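Local coordinates for protein CurF (Lyngbya majuscula, PDB 5DP2) that probably catalyses NADPH-dependent closure of the cyclopropane ring in curacin A biosynthesis, as an unusual member of the enoyl reductase family, at residues 225-235 and 246-257; 140-149 and 278-286. All blocks are in the same frame, centred on the assembly; numbering follows the deposited sequence.

Interaction 1 (225-235 with 246-257) and interaction 2 (140-149 with 278-286) lie with their centres about 17 Å apart and meet on the same NADP. The first joins strands 227-232 and 251-255, neighbours in the six-stranded parallel sheet of the Rossmann domain; the second packs helix 140-153 against the start of helix 281-287, its centre about 7 Å from that of the molecule. In sequence, interaction 1 is nested inside the loop that interaction 2 closes. The two touch where Ile254 and Ile256 pack on the ring of Phe279. Between them they grip the nicotinamide carboxamide: Ile256 O just past strand 251-255, Phe279 O and Met281 N where strand 275-278 leads into helix 281-287.

Interaction 1. Residues 225-235 and 246-257; sequences NGVDVIFNSLT and ILAPGGRYIEIG. With NAP (NADP nicotinamide-adenine-dinucleotide phosphate), chain B.
Val229 lays CG2 over one face of the Arg252 guanidinium, 3.5 Å from CZ, while Glu160 and Ala154 hold the polar end of that arginine. Val229 CG1 meets Ile254 CD1 on the same face of the sheet, which Phe231 shares, its CZ reaching Ile256 CD1 just past the strand. Ile230, on the other face, runs its CD1 against Leu247 CD2 at 3.6 Å. Strands 227-232 and 251-255 are adjacent parallel strands of a Rossmann fold, zipped by alternating bonds from Arg252 N to Asp228 O through Ile256 N to Asn232 O, and their C-terminal ends deliver residues to NADP: Ile256 O accepts from the carboxamide N7N at 2.9 Å. Just before the cofactor-touching Ser233 and Leu234, Asn232 closes an Asx turn with Leu234 N and gives ND2 both to Leu234 O and to the syn lone pair of Glu255 OE1, amide and carboxylate planes standing 78° apart. A bend at chi2 (57°) folds the glutamate back, and Tyr253 OH donates to the anti lone pair of OE1 (2.6 Å) as Gly257 N donates to OE2 (2.8 Å). An alanine in place of Glu255 is likely to cost Asn232 ND2 one of two acceptors and strip Tyr253 OH and Gly257 N of this partner.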
loop_
_atom_site.group_PDB
_atom_site.type_symbol
_atom_site.label_atom_id
_atom_site.label_comp_id
_atom_site.label_asym_id
_atom_site.label_seq_id
_atom_site.Cartn_x
_atom_site.Cartn_y
_atom_site.Cartn_z
ATOM N N ASN A 225 14.286 27.344 -1.261
ATOM C CA ASN A 225 15.200 26.219 -1.484
ATOM C C ASN A 225 14.484 24.970 -1.960
ATOM O O ASN A 225 15.041 24.228 -2.765
ATOM C CB ASN A 225 16.056 25.917 -0.253
ATOM C CG ASN A 225 17.066 24.804 -0.506
ATOM O OD1 ASN A 225 17.011 23.748 0.126
ATOM N ND2 ASN A 225 17.984 25.032 -1.443
ATOM N N GLY A 226 13.253 24.765 -1.515
ATOM C CA GLY A 226 12.519 23.558 -1.887
ATOM C C GLY A 226 12.815 22.396 -0.958
ATOM O O GLY A 226 13.421 22.550 0.111
ATOM N N VAL A 227 12.392 21.212 -1.377
ATOM C CA VAL A 227 12.515 19.995 -0.579
ATOM C C VAL A 227 13.445 18.994 -1.275
ATOM O O VAL A 227 13.604 18.955 -2.509
ATOM C CB VAL A 227 11.145 19.356 -0.285
ATOM C CG1 VAL A 227 10.332 20.247 0.646
ATOM C CG2 VAL A 227 10.379 19.036 -1.552
ATOM N N ASP A 228 14.084 18.165 -0.457
ATOM C CA ASP A 228 15.052 17.190 -0.966
ATOM C C ASP A 228 14.418 15.937 -1.582
ATOM O O ASP A 228 15.004 15.350 -2.491
ATOM C CB ASP A 228 16.021 16.780 0.144
ATOM C CG ASP A 228 16.750 17.982 0.726
ATOM O OD1 ASP A 228 17.453 18.649 -0.043
ATOM O OD2 ASP A 228 16.555 18.256 1.932
ATOM N N VAL A 229 13.264 15.534 -1.051
ATOM C CA VAL A 229 12.576 14.324 -1.489
ATOM C C VAL A 229 11.090 14.656 -1.519
ATOM O O VAL A 229 10.566 15.276 -0.586
ATOM C CB VAL A 229 12.840 13.140 -0.532
ATOM C CG1 VAL A 229 12.101 11.883 -0.971
ATOM C CG2 VAL A 229 14.331 12.852 -0.403
ATOM N N ILE A 230 10.406 14.165 -2.567
ATOM C CA ILE A 230 8.946 14.188 -2.627
ATOM C C ILE A 230 8.466 12.740 -2.761
ATOM O O ILE A 230 8.975 11.995 -3.604
ATOM C CB ILE A 230 8.431 15.053 -3.798
ATOM C CG1 ILE A 230 8.849 16.510 -3.599
ATOM C CG2 ILE A 230 6.924 14.920 -3.920
ATOM C CD1 ILE A 230 8.523 17.420 -4.762
ATOM N N PHE A 231 7.486 12.379 -1.937
ATOM C CA PHE A 231 6.802 11.085 -2.005
ATOM C C PHE A 231 5.377 11.383 -2.465
ATOM O O PHE A 231 4.554 11.872 -1.679
ATOM C CB PHE A 231 6.836 10.413 -0.629
ATOM C CG PHE A 231 6.254 9.021 -0.610
ATOM C CD1 PHE A 231 7.045 7.922 -0.896
ATOM C CD2 PHE A 231 4.938 8.792 -0.265
ATOM C CE1 PHE A 231 6.530 6.634 -0.870
ATOM C CE2 PHE A 231 4.431 7.501 -0.226
ATOM C CZ PHE A 231 5.226 6.428 -0.540
ATOM N N ASN A 232 5.117 11.136 -3.756
ATOM C CA ASN A 232 3.879 11.578 -4.382
ATOM C C ASN A 232 3.045 10.421 -4.908
ATOM O O ASN A 232 3.579 9.426 -5.390
ATOM C CB ASN A 232 4.181 12.499 -5.560
ATOM C CG ASN A 232 2.922 13.181 -6.091
ATOM O OD1 ASN A 232 2.085 13.625 -5.283
ATOM N ND2 ASN A 232 2.764 13.248 -7.406
ATOM N N SER A 233 1.728 10.618 -4.879
ATOM C CA SER A 233 0.759 9.784 -5.579
ATOM C C SER A 233 -0.275 10.600 -6.375
ATOM O O SER A 233 -1.162 10.004 -6.983
ATOM C CB SER A 233 0.035 8.870 -4.612
ATOM O OG SER A 233 -0.747 9.593 -3.694
ATOM N N LEU A 234 -0.209 11.934 -6.344
ATOM C CA LEU A 234 -1.229 12.790 -6.970
ATOM C C LEU A 234 -0.719 13.227 -8.331
ATOM O O LEU A 234 0.243 13.997 -8.425
ATOM C CB LEU A 234 -1.526 13.996 -6.067
ATOM C CG LEU A 234 -1.946 13.657 -4.631
ATOM C CD1 LEU A 234 -2.192 14.926 -3.827
ATOM C CD2 LEU A 234 -3.163 12.746 -4.594
ATOM N N THR A 235 -1.358 12.738 -9.406
ATOM C CA THR A 235 -0.798 12.907 -10.746
ATOM C C THR A 235 -1.666 13.722 -11.697
ATOM O O THR A 235 -1.248 13.992 -12.808
ATOM C CB THR A 235 -0.481 11.543 -11.381
ATOM O OG1 THR A 235 -1.700 10.815 -11.532
ATOM C CG2 THR A 235 0.508 10.765 -10.550
ATOM N N ILE A 246 9.363 22.410 -7.077
ATOM C CA ILE A 246 9.740 22.668 -5.689
ATOM C C ILE A 246 10.792 21.695 -5.170
ATOM O O ILE A 246 11.127 21.738 -3.981
ATOM C CB ILE A 246 8.542 22.758 -4.747
ATOM C CG1 ILE A 246 7.760 21.458 -4.694
ATOM C CG2 ILE A 246 7.714 23.984 -5.090
ATOM C CD1 ILE A 246 6.668 21.445 -3.669
ATOM N N LEU A 247 11.392 20.883 -6.048
ATOM C CA LEU A 247 12.548 20.090 -5.651
ATOM C C LEU A 247 13.768 20.986 -5.505
ATOM O O LEU A 247 14.070 21.802 -6.402
ATOM C CB LEU A 247 12.815 18.984 -6.675
ATOM C CG LEU A 247 11.799 17.873 -6.617
ATOM C CD1 LEU A 247 11.807 17.061 -7.908
ATOM C CD2 LEU A 247 12.020 16.961 -5.437
ATOM N N ALA A 248 14.494 20.800 -4.405
ATOM C CA ALA A 248 15.812 21.404 -4.213
ATOM C C ALA A 248 16.773 20.872 -5.276
ATOM O O ALA A 248 16.494 19.891 -5.970
ATOM C CB ALA A 248 16.281 21.049 -2.820
ATOM N N PRO A 249 17.961 21.503 -5.409
ATOM C CA PRO A 249 18.973 20.977 -6.315
ATOM C C PRO A 249 19.238 19.496 -6.058
ATOM O O PRO A 249 19.424 19.085 -4.911
ATOM C CB PRO A 249 20.205 21.830 -6.016
ATOM C CG PRO A 249 19.685 23.042 -5.377
ATOM C CD PRO A 249 18.399 22.741 -4.744
ATOM N N GLY A 250 19.223 18.690 -7.130
ATOM C CA GLY A 250 19.470 17.269 -6.993
ATOM C C GLY A 250 18.381 16.509 -6.249
ATOM O O GLY A 250 18.620 15.372 -5.816
ATOM N N GLY A 251 17.193 17.089 -6.118
ATOM C CA GLY A 251 16.130 16.437 -5.361
ATOM C C GLY A 251 15.674 15.133 -6.009
ATOM O O GLY A 251 15.864 14.898 -7.202
ATOM N N ARG A 252 15.044 14.303 -5.165
ATOM C CA ARG A 252 14.581 12.980 -5.547
ATOM C C ARG A 252 13.053 12.952 -5.532
ATOM O O ARG A 252 12.424 13.232 -4.513
ATOM C CB ARG A 252 15.184 11.904 -4.651
ATOM C CG ARG A 252 16.719 11.834 -4.730
ATOM C CD ARG A 252 17.451 12.596 -3.638
ATOM N NE ARG A 252 17.398 11.875 -2.372
ATOM C CZ ARG A 252 17.737 12.409 -1.194
ATOM N NH1 ARG A 252 18.006 13.700 -1.081
ATOM N NH2 ARG A 252 17.751 11.637 -0.128
ATOM N N TYR A 253 12.484 12.585 -6.684
ATOM C CA TYR A 253 11.040 12.570 -6.911
ATOM C C TYR A 253 10.572 11.128 -6.980
ATOM O O TYR A 253 10.838 10.452 -7.978
ATOM C CB TYR A 253 10.746 13.360 -8.201
ATOM C CG TYR A 253 9.362 13.319 -8.750
ATOM C CD1 TYR A 253 8.263 12.955 -8.005
ATOM C CD2 TYR A 253 9.162 13.587 -10.119
ATOM C CE1 TYR A 253 6.999 12.811 -8.590
ATOM C CE2 TYR A 253 7.923 13.449 -10.708
ATOM C CZ TYR A 253 6.849 13.050 -9.947
ATOM O OH TYR A 253 5.640 12.830 -10.559
ATOM N N ILE A 254 9.904 10.686 -5.921
ATOM C CA ILE A 254 9.322 9.350 -5.853
ATOM C C ILE A 254 7.876 9.456 -6.303
ATOM O O ILE A 254 7.090 10.231 -5.748
ATOM C CB ILE A 254 9.364 8.783 -4.430
ATOM C CG1 ILE A 254 10.770 8.824 -3.810
ATOM C CG2 ILE A 254 8.802 7.378 -4.431
ATOM C CD1 ILE A 254 10.695 8.715 -2.305
ATOM N N GLU A 255 7.506 8.651 -7.320
ATOM C CA GLU A 255 6.142 8.674 -7.849
ATOM C C GLU A 255 5.542 7.278 -7.740
ATOM O O GLU A 255 6.047 6.328 -8.405
ATOM C CB GLU A 255 6.114 9.174 -9.297
ATOM C CG GLU A 255 4.700 9.289 -9.878
ATOM C CD GLU A 255 3.801 10.206 -9.046
ATOM O OE1 GLU A 255 4.058 11.438 -9.081
ATOM O OE2 GLU A 255 2.883 9.726 -8.358
ATOM N N ILE A 256 4.492 7.163 -6.938
ATOM C CA ILE A 256 3.777 5.897 -6.820
ATOM C C ILE A 256 2.420 5.939 -7.518
ATOM O O ILE A 256 1.773 4.899 -7.632
ATOM C CB ILE A 256 3.652 5.402 -5.363
ATOM C CG1 ILE A 256 2.708 6.253 -4.511
ATOM C CG2 ILE A 256 5.044 5.300 -4.729
ATOM C CD1 ILE A 256 2.421 5.687 -3.132
ATOM N N GLY A 257 1.969 7.102 -7.984
ATOM C CA GLY A 257 0.779 7.098 -8.816
ATOM C C GLY A 257 1.113 6.412 -10.139
ATOM O O GLY A 257 2.265 6.434 -10.576
HETATM P PA NAP B . -4.846 6.052 0.397
HETATM O O1A NAP B . -5.277 5.545 1.730
HETATM O O2A NAP B . -3.654 6.931 0.304
HETATM O O5B NAP B . -6.120 6.751 -0.268
HETATM C C5B NAP B . -5.982 7.630 -1.393
HETATM C C4B NAP B . -5.443 8.992 -1.013
HETATM O O4B NAP B . -5.524 9.829 -2.143
HETATM C C3B NAP B . -6.181 9.657 0.110
HETATM O O3B NAP B . -5.281 9.799 1.212
HETATM C C2B NAP B . -6.627 11.023 -0.444
HETATM O O2B NAP B . -6.380 12.159 0.335
HETATM C C1B NAP B . -5.778 11.175 -1.691
HETATM N N9A NAP B . -6.445 11.843 -2.801
HETATM C C8A NAP B . -7.265 11.263 -3.745
HETATM N N7A NAP B . -7.700 12.190 -4.630
HETATM C C5A NAP B . -7.150 13.354 -4.258
HETATM C C6A NAP B . -7.194 14.691 -4.756
HETATM N N6A NAP B . -7.924 14.977 -5.853
HETATM N N1A NAP B . -6.498 15.625 -4.121
HETATM C C2A NAP B . -5.784 15.305 -3.037
HETATM N N3A NAP B . -5.664 14.097 -2.480
HETATM C C4A NAP B . -6.356 13.141 -3.080
HETATM O O3 NAP B . -4.629 4.812 -0.608
HETATM P PN NAP B . -3.401 3.791 -0.717
HETATM O O1N NAP B . -3.969 2.454 -0.999
HETATM O O2N NAP B . -2.474 3.951 0.452
HETATM O O5D NAP B . -2.714 4.288 -2.032
HETATM C C5D NAP B . -2.085 5.591 -2.042
HETATM C C4D NAP B . -1.831 6.035 -3.504
HETATM O O4D NAP B . -0.665 5.392 -3.950
HETATM C C3D NAP B . -2.927 5.630 -4.498
HETATM O O3D NAP B . -2.927 6.587 -5.566
HETATM C C2D NAP B . -2.479 4.266 -4.959
HETATM O O2D NAP B . -3.013 3.971 -6.254
HETATM C C1D NAP B . -0.981 4.417 -4.959
HETATM N N1N NAP B . -0.113 3.266 -4.629
HETATM C C2N NAP B . 0.868 2.904 -5.487
HETATM C C3N NAP B . 1.727 1.840 -5.228
HETATM C C7N NAP B . 2.794 1.486 -6.207
HETATM O O7N NAP B . 3.354 0.431 -5.998
HETATM N N7N NAP B . 3.068 2.342 -7.227
HETATM C C4N NAP B . 1.573 1.121 -4.038
HETATM C C5N NAP B . 0.561 1.513 -3.172
HETATM C C6N NAP B . -0.277 2.593 -3.477
HETATM P P2B NAP B . -7.225 12.568 1.629
HETATM O O1X NAP B . -6.914 11.526 2.696
HETATM O O2X NAP B . -6.685 13.932 1.953
HETATM O O3X NAP B . -8.680 12.554 1.228
HETATM O O HOH W 1 18.051 17.927 -2.626
#

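Interaction 2. Residues 140-149 and 278-286; sequences FMSFFTAYYG and PFDMSDEFV. With NAP (NADP nicotinamide-adenine-dinucleotide phosphate), chain B.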
loop_
_atom_site.group_PDB
_atom_site.type_symbol
_atom_site.label_atom_id
_atom_site.label_comp_id
_atom_site.label_asym_id
_atom_site.label_seq_id
_atom_site.Cartn_x
_atom_site.Cartn_y
_atom_site.Cartn_z
ATOM N N PHE A 140 1.728 -4.535 5.263
ATOM C CA PHE A 140 2.512 -4.950 4.094
ATOM C C PHE A 140 2.577 -3.927 2.958
ATOM O O PHE A 140 3.654 -3.420 2.632
ATOM C CB PHE A 140 1.998 -6.315 3.575
ATOM C CG PHE A 140 2.776 -6.853 2.413
ATOM C CD1 PHE A 140 3.973 -7.550 2.609
ATOM C CD2 PHE A 140 2.349 -6.649 1.108
ATOM C CE1 PHE A 140 4.701 -8.012 1.529
ATOM C CE2 PHE A 140 3.073 -7.119 0.023
ATOM C CZ PHE A 140 4.262 -7.791 0.242
ATOM N N MET A 141 1.460 -3.645 2.289
ATOM C CA MET A 141 1.597 -2.856 1.090
ATOM C C MET A 141 2.063 -1.431 1.413
ATOM O O MET A 141 2.928 -0.875 0.719
ATOM C CB MET A 141 0.306 -2.875 0.285
ATOM C CG MET A 141 0.426 -2.252 -1.074
ATOM S SD MET A 141 1.594 -2.987 -2.220
ATOM C CE MET A 141 0.647 -4.393 -2.789
ATOM N N SER A 142 1.500 -0.821 2.442
ATOM C CA SER A 142 1.821 0.584 2.724
ATOM C C SER A 142 3.286 0.761 3.160
ATOM O O SER A 142 3.983 1.644 2.658
ATOM C CB SER A 142 0.857 1.162 3.743
ATOM O OG SER A 142 -0.483 1.126 3.287
ATOM N N PHE A 143 3.738 -0.050 4.123
ATOM C CA PHE A 143 5.125 0.069 4.565
ATOM C C PHE A 143 6.118 -0.433 3.552
ATOM O O PHE A 143 7.222 0.124 3.465
ATOM C CB PHE A 143 5.366 -0.592 5.931
ATOM C CG PHE A 143 4.865 0.217 7.102
ATOM C CD1 PHE A 143 5.688 1.167 7.694
ATOM C CD2 PHE A 143 3.585 0.047 7.586
ATOM C CE1 PHE A 143 5.250 1.899 8.790
ATOM C CE2 PHE A 143 3.151 0.764 8.702
ATOM C CZ PHE A 143 3.992 1.689 9.300
ATOM N N PHE A 144 5.825 -1.516 2.816
ATOM C CA PHE A 144 6.808 -1.994 1.854
ATOM C C PHE A 144 6.996 -0.951 0.747
ATOM O O PHE A 144 8.119 -0.701 0.298
ATOM C CB PHE A 144 6.464 -3.384 1.301
ATOM C CG PHE A 144 6.763 -4.532 2.244
ATOM C CD1 PHE A 144 6.337 -4.558 3.569
ATOM C CD2 PHE A 144 7.470 -5.645 1.778
ATOM C CE1 PHE A 144 6.602 -5.629 4.400
ATOM C CE2 PHE A 144 7.738 -6.724 2.610
ATOM C CZ PHE A 144 7.302 -6.719 3.912
ATOM N N THR A 145 5.888 -0.317 0.304
ATOM C CA THR A 145 5.965 0.734 -0.712
ATOM C C THR A 145 6.773 1.918 -0.204
ATOM O O THR A 145 7.678 2.418 -0.878
ATOM C CB THR A 145 4.537 1.176 -1.084
ATOM O OG1 THR A 145 3.818 0.076 -1.657
ATOM C CG2 THR A 145 4.536 2.294 -2.112
ATOM N N ALA A 146 6.421 2.395 0.994
ATOM C CA ALA A 146 7.091 3.574 1.535
ATOM C C ALA A 146 8.570 3.300 1.824
ATOM O O ALA A 146 9.419 4.165 1.613
ATOM C CB ALA A 146 6.366 4.079 2.755
ATOM N N TYR A 147 8.895 2.106 2.322
ATOM C CA TYR A 147 10.290 1.780 2.617
ATOM C C TYR A 147 11.102 1.666 1.341
ATOM O O TYR A 147 12.217 2.198 1.239
ATOM C CB TYR A 147 10.358 0.468 3.419
ATOM C CG TYR A 147 11.756 0.148 3.911
ATOM C CD1 TYR A 147 12.239 0.692 5.086
ATOM C CD2 TYR A 147 12.585 -0.708 3.214
ATOM C CE1 TYR A 147 13.499 0.390 5.560
ATOM C CE2 TYR A 147 13.870 -1.001 3.672
ATOM C CZ TYR A 147 14.316 -0.440 4.851
ATOM O OH TYR A 147 15.582 -0.719 5.345
ATOM N N TYR A 148 10.571 0.964 0.332
ATOM C CA TYR A 148 11.299 0.853 -0.923
ATOM C C TYR A 148 11.573 2.230 -1.513
ATOM O O TYR A 148 12.685 2.536 -1.947
ATOM C CB TYR A 148 10.523 -0.047 -1.895
ATOM C CG TYR A 148 11.262 -0.290 -3.165
ATOM C CD1 TYR A 148 12.511 -0.902 -3.168
ATOM C CD2 TYR A 148 10.714 0.082 -4.391
ATOM C CE1 TYR A 148 13.197 -1.148 -4.339
ATOM C CE2 TYR A 148 11.384 -0.173 -5.576
ATOM C CZ TYR A 148 12.627 -0.790 -5.554
ATOM O OH TYR A 148 13.311 -1.038 -6.728
ATOM N N GLY A 149 10.548 3.088 -1.534
ATOM C CA GLY A 149 10.732 4.417 -2.097
ATOM C C GLY A 149 11.691 5.289 -1.300
ATOM O O GLY A 149 12.577 5.937 -1.871
ATOM N N PRO A 278 9.845 6.493 -10.414
ATOM C CA PRO A 278 8.532 5.878 -10.521
ATOM C C PRO A 278 8.654 4.370 -10.306
ATOM O O PRO A 278 9.631 3.750 -10.779
ATOM C CB PRO A 278 8.151 6.169 -11.984
ATOM C CG PRO A 278 9.459 6.147 -12.732
ATOM C CD PRO A 278 10.474 6.709 -11.723
ATOM N N PHE A 279 7.680 3.755 -9.644
ATOM C CA PHE A 279 7.712 2.306 -9.519
ATOM C C PHE A 279 6.328 1.785 -9.219
ATOM O O PHE A 279 5.443 2.529 -8.780
ATOM C CB PHE A 279 8.713 1.817 -8.445
ATOM C CG PHE A 279 8.403 2.272 -7.030
ATOM C CD1 PHE A 279 8.869 3.476 -6.547
ATOM C CD2 PHE A 279 7.670 1.481 -6.166
ATOM C CE1 PHE A 279 8.614 3.857 -5.238
ATOM C CE2 PHE A 279 7.390 1.889 -4.873
ATOM C CZ PHE A 279 7.876 3.077 -4.403
ATOM N N ASP A 280 6.153 0.473 -9.428
ATOM C CA ASP A 280 4.914 -0.238 -9.138
ATOM C C ASP A 280 5.275 -1.497 -8.364
ATOM O O ASP A 280 5.934 -2.410 -8.902
ATOM C CB ASP A 280 4.131 -0.546 -10.425
ATOM C CG ASP A 280 2.764 -1.170 -10.139
ATOM O OD1 ASP A 280 2.655 -1.903 -9.154
ATOM O OD2 ASP A 280 1.797 -0.936 -10.905
ATOM N N MET A 281 4.898 -1.518 -7.094
ATOM C CA MET A 281 5.268 -2.649 -6.245
ATOM C C MET A 281 4.733 -3.976 -6.729
ATOM O O MET A 281 5.396 -5.005 -6.572
ATOM C CB MET A 281 4.816 -2.409 -4.818
ATOM C CG MET A 281 5.516 -1.269 -4.140
ATOM S SD MET A 281 7.290 -1.539 -3.829
ATOM C CE MET A 281 7.176 -2.592 -2.397
ATOM N N SER A 282 3.522 -3.976 -7.295
ATOM C CA SER A 282 3.002 -5.224 -7.841
ATOM C C SER A 282 3.927 -5.804 -8.923
ATOM O O SER A 282 4.208 -7.009 -8.930
ATOM C CB SER A 282 1.554 -5.049 -8.300
ATOM O OG SER A 282 1.412 -4.166 -9.369
ATOM N N ASP A 283 4.453 -4.942 -9.806
ATOM C CA ASP A 283 5.412 -5.393 -10.777
ATOM C C ASP A 283 6.676 -5.961 -10.113
ATOM O O ASP A 283 7.246 -6.964 -10.533
ATOM C CB ASP A 283 5.879 -4.257 -11.708
ATOM C CG ASP A 283 4.841 -3.752 -12.693
ATOM O OD1 ASP A 283 3.906 -4.502 -13.015
ATOM O OD2 ASP A 283 5.000 -2.587 -13.143
ATOM N N GLU A 284 7.134 -5.267 -9.053
ATOM C CA GLU A 284 8.351 -5.715 -8.342
ATOM C C GLU A 284 8.145 -7.074 -7.687
ATOM O O GLU A 284 9.084 -7.906 -7.676
ATOM C CB GLU A 284 8.764 -4.673 -7.303
ATOM C CG GLU A 284 9.133 -3.319 -7.887
ATOM C CD GLU A 284 10.366 -3.341 -8.745
ATOM O OE1 GLU A 284 11.275 -4.186 -8.504
ATOM O OE2 GLU A 284 10.450 -2.519 -9.681
ATOM N N PHE A 285 6.971 -7.300 -7.091
ATOM C CA PHE A 285 6.693 -8.564 -6.416
ATOM C C PHE A 285 6.671 -9.740 -7.414
ATOM O O PHE A 285 7.211 -10.805 -7.118
ATOM C CB PHE A 285 5.384 -8.490 -5.628
ATOM C CG PHE A 285 5.401 -7.516 -4.462
ATOM C CD1 PHE A 285 6.472 -7.449 -3.595
ATOM C CD2 PHE A 285 4.314 -6.699 -4.213
ATOM C CE1 PHE A 285 6.474 -6.573 -2.517
ATOM C CE2 PHE A 285 4.315 -5.839 -3.131
ATOM C CZ PHE A 285 5.382 -5.774 -2.286
ATOM N N VAL A 286 6.065 -9.533 -8.574
ATOM C CA VAL A 286 5.996 -10.575 -9.612
ATOM C C VAL A 286 7.364 -10.829 -10.221
ATOM O O VAL A 286 7.722 -11.965 -10.582
ATOM C CB VAL A 286 4.996 -10.169 -10.715
ATOM C CG1 VAL A 286 5.073 -11.112 -11.913
ATOM C CG2 VAL A 286 3.598 -10.149 -10.138
HETATM P PA NAP B . -4.846 6.052 0.397
HETATM O O1A NAP B . -5.277 5.545 1.730
HETATM O O2A NAP B . -3.654 6.931 0.304
HETATM O O5B NAP B . -6.120 6.751 -0.268
HETATM C C5B NAP B . -5.982 7.630 -1.393
HETATM C C4B NAP B . -5.443 8.992 -1.013
HETATM O O4B NAP B . -5.524 9.829 -2.143
HETATM C C3B NAP B . -6.181 9.657 0.110
HETATM O O3B NAP B . -5.281 9.799 1.212
HETATM C C2B NAP B . -6.627 11.023 -0.444
HETATM O O2B NAP B . -6.380 12.159 0.335
HETATM C C1B NAP B . -5.778 11.175 -1.691
HETATM N N9A NAP B . -6.445 11.843 -2.801
HETATM C C8A NAP B . -7.265 11.263 -3.745
HETATM N N7A NAP B . -7.700 12.190 -4.630
HETATM C C5A NAP B . -7.150 13.354 -4.258
HETATM C C6A NAP B . -7.194 14.691 -4.756
HETATM N N6A NAP B . -7.924 14.977 -5.853
HETATM N N1A NAP B . -6.498 15.625 -4.121
HETATM C C2A NAP B . -5.784 15.305 -3.037
HETATM N N3A NAP B . -5.664 14.097 -2.480
HETATM C C4A NAP B . -6.356 13.141 -3.080
HETATM O O3 NAP B . -4.629 4.812 -0.608
HETATM P PN NAP B . -3.401 3.791 -0.717
HETATM O O1N NAP B . -3.969 2.454 -0.999
HETATM O O2N NAP B . -2.474 3.951 0.452
HETATM O O5D NAP B . -2.714 4.288 -2.032
HETATM C C5D NAP B . -2.085 5.591 -2.042
HETATM C C4D NAP B . -1.831 6.035 -3.504
HETATM O O4D NAP B . -0.665 5.392 -3.950
HETATM C C3D NAP B . -2.927 5.630 -4.498
HETATM O O3D NAP B . -2.927 6.587 -5.566
HETATM C C2D NAP B . -2.479 4.266 -4.959
HETATM O O2D NAP B . -3.013 3.971 -6.254
HETATM C C1D NAP B . -0.981 4.417 -4.959
HETATM N N1N NAP B . -0.113 3.266 -4.629
HETATM C C2N NAP B . 0.868 2.904 -5.487
HETATM C C3N NAP B . 1.727 1.840 -5.228
HETATM C C7N NAP B . 2.794 1.486 -6.207
HETATM O O7N NAP B . 3.354 0.431 -5.998
HETATM N N7N NAP B . 3.068 2.342 -7.227
HETATM C C4N NAP B . 1.573 1.121 -4.038
HETATM C C5N NAP B . 0.561 1.513 -3.172
HETATM C C6N NAP B . -0.277 2.593 -3.477
HETATM P P2B NAP B . -7.225 12.568 1.629
HETATM O O1X NAP B . -6.914 11.526 2.696
HETATM O O2X NAP B . -6.685 13.932 1.953
HETATM O O3X NAP B . -8.680 12.554 1.228
HETATM O O HOH W 2 12.021 -0.329 -8.820
#
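Met281 fits as a knob into the hole formed by Met141, Phe144, Thr145 and Tyr148, a worked case of side-chain interlock between helices whose axes, over these short segments, cross at 90°. Bends at chi2 (-67°) and chi3 curl its chain so that CE turns across the helix to Phe144, 3.8 Å from CB, and CG passes close to Thr145 OG1.

Sulfur and ring contacts surround this knob. Met281 SD approaches the Tyr148 ring obliquely, at 3.8 Å from CD2, in a Met-aromatic contact. Tyr148 turns its edge to the face of Phe279 in a T-shaped pair, the planes at 89°, with Tyr148 CD2 displaced toward the rim. Farther along, the Phe140 and Phe285 rings come from opposite directions and meet obliquely, CZ to CZ at 3.4 Å.

Polar contacts gather at the nicotinamide and the helix start. Met281 N donates to the carboxamide O7N of NADP at 2.7 Å in a nearly straight bond, while N7N donates to Phe279 O at 2.8 Å; with Ile256 O, which also accepts from N7N, these backbone groups fix the rotation of the amide. Thr145 brings OG1 to 3.4 Å from the cofactor C4N, the carbon that carries hydride in NADPH, and this hydroxyl is itself tied to Met141 O. Asp280 is the N-cap of the second helix, its OD1 taking Ser282 OG and, weakly, Ser282 N, while OD2 forms a salt bridge with Arg51. One water joins Tyr148 OH to Glu284 OE2.

Helix 290-305 packs on Phe144, Tyr147 and Glu284, helix 170-181 lies against Phe143 and Ala146, and Phe279 follows directly on strand 275-278, an outermost strand of the parallel sheet.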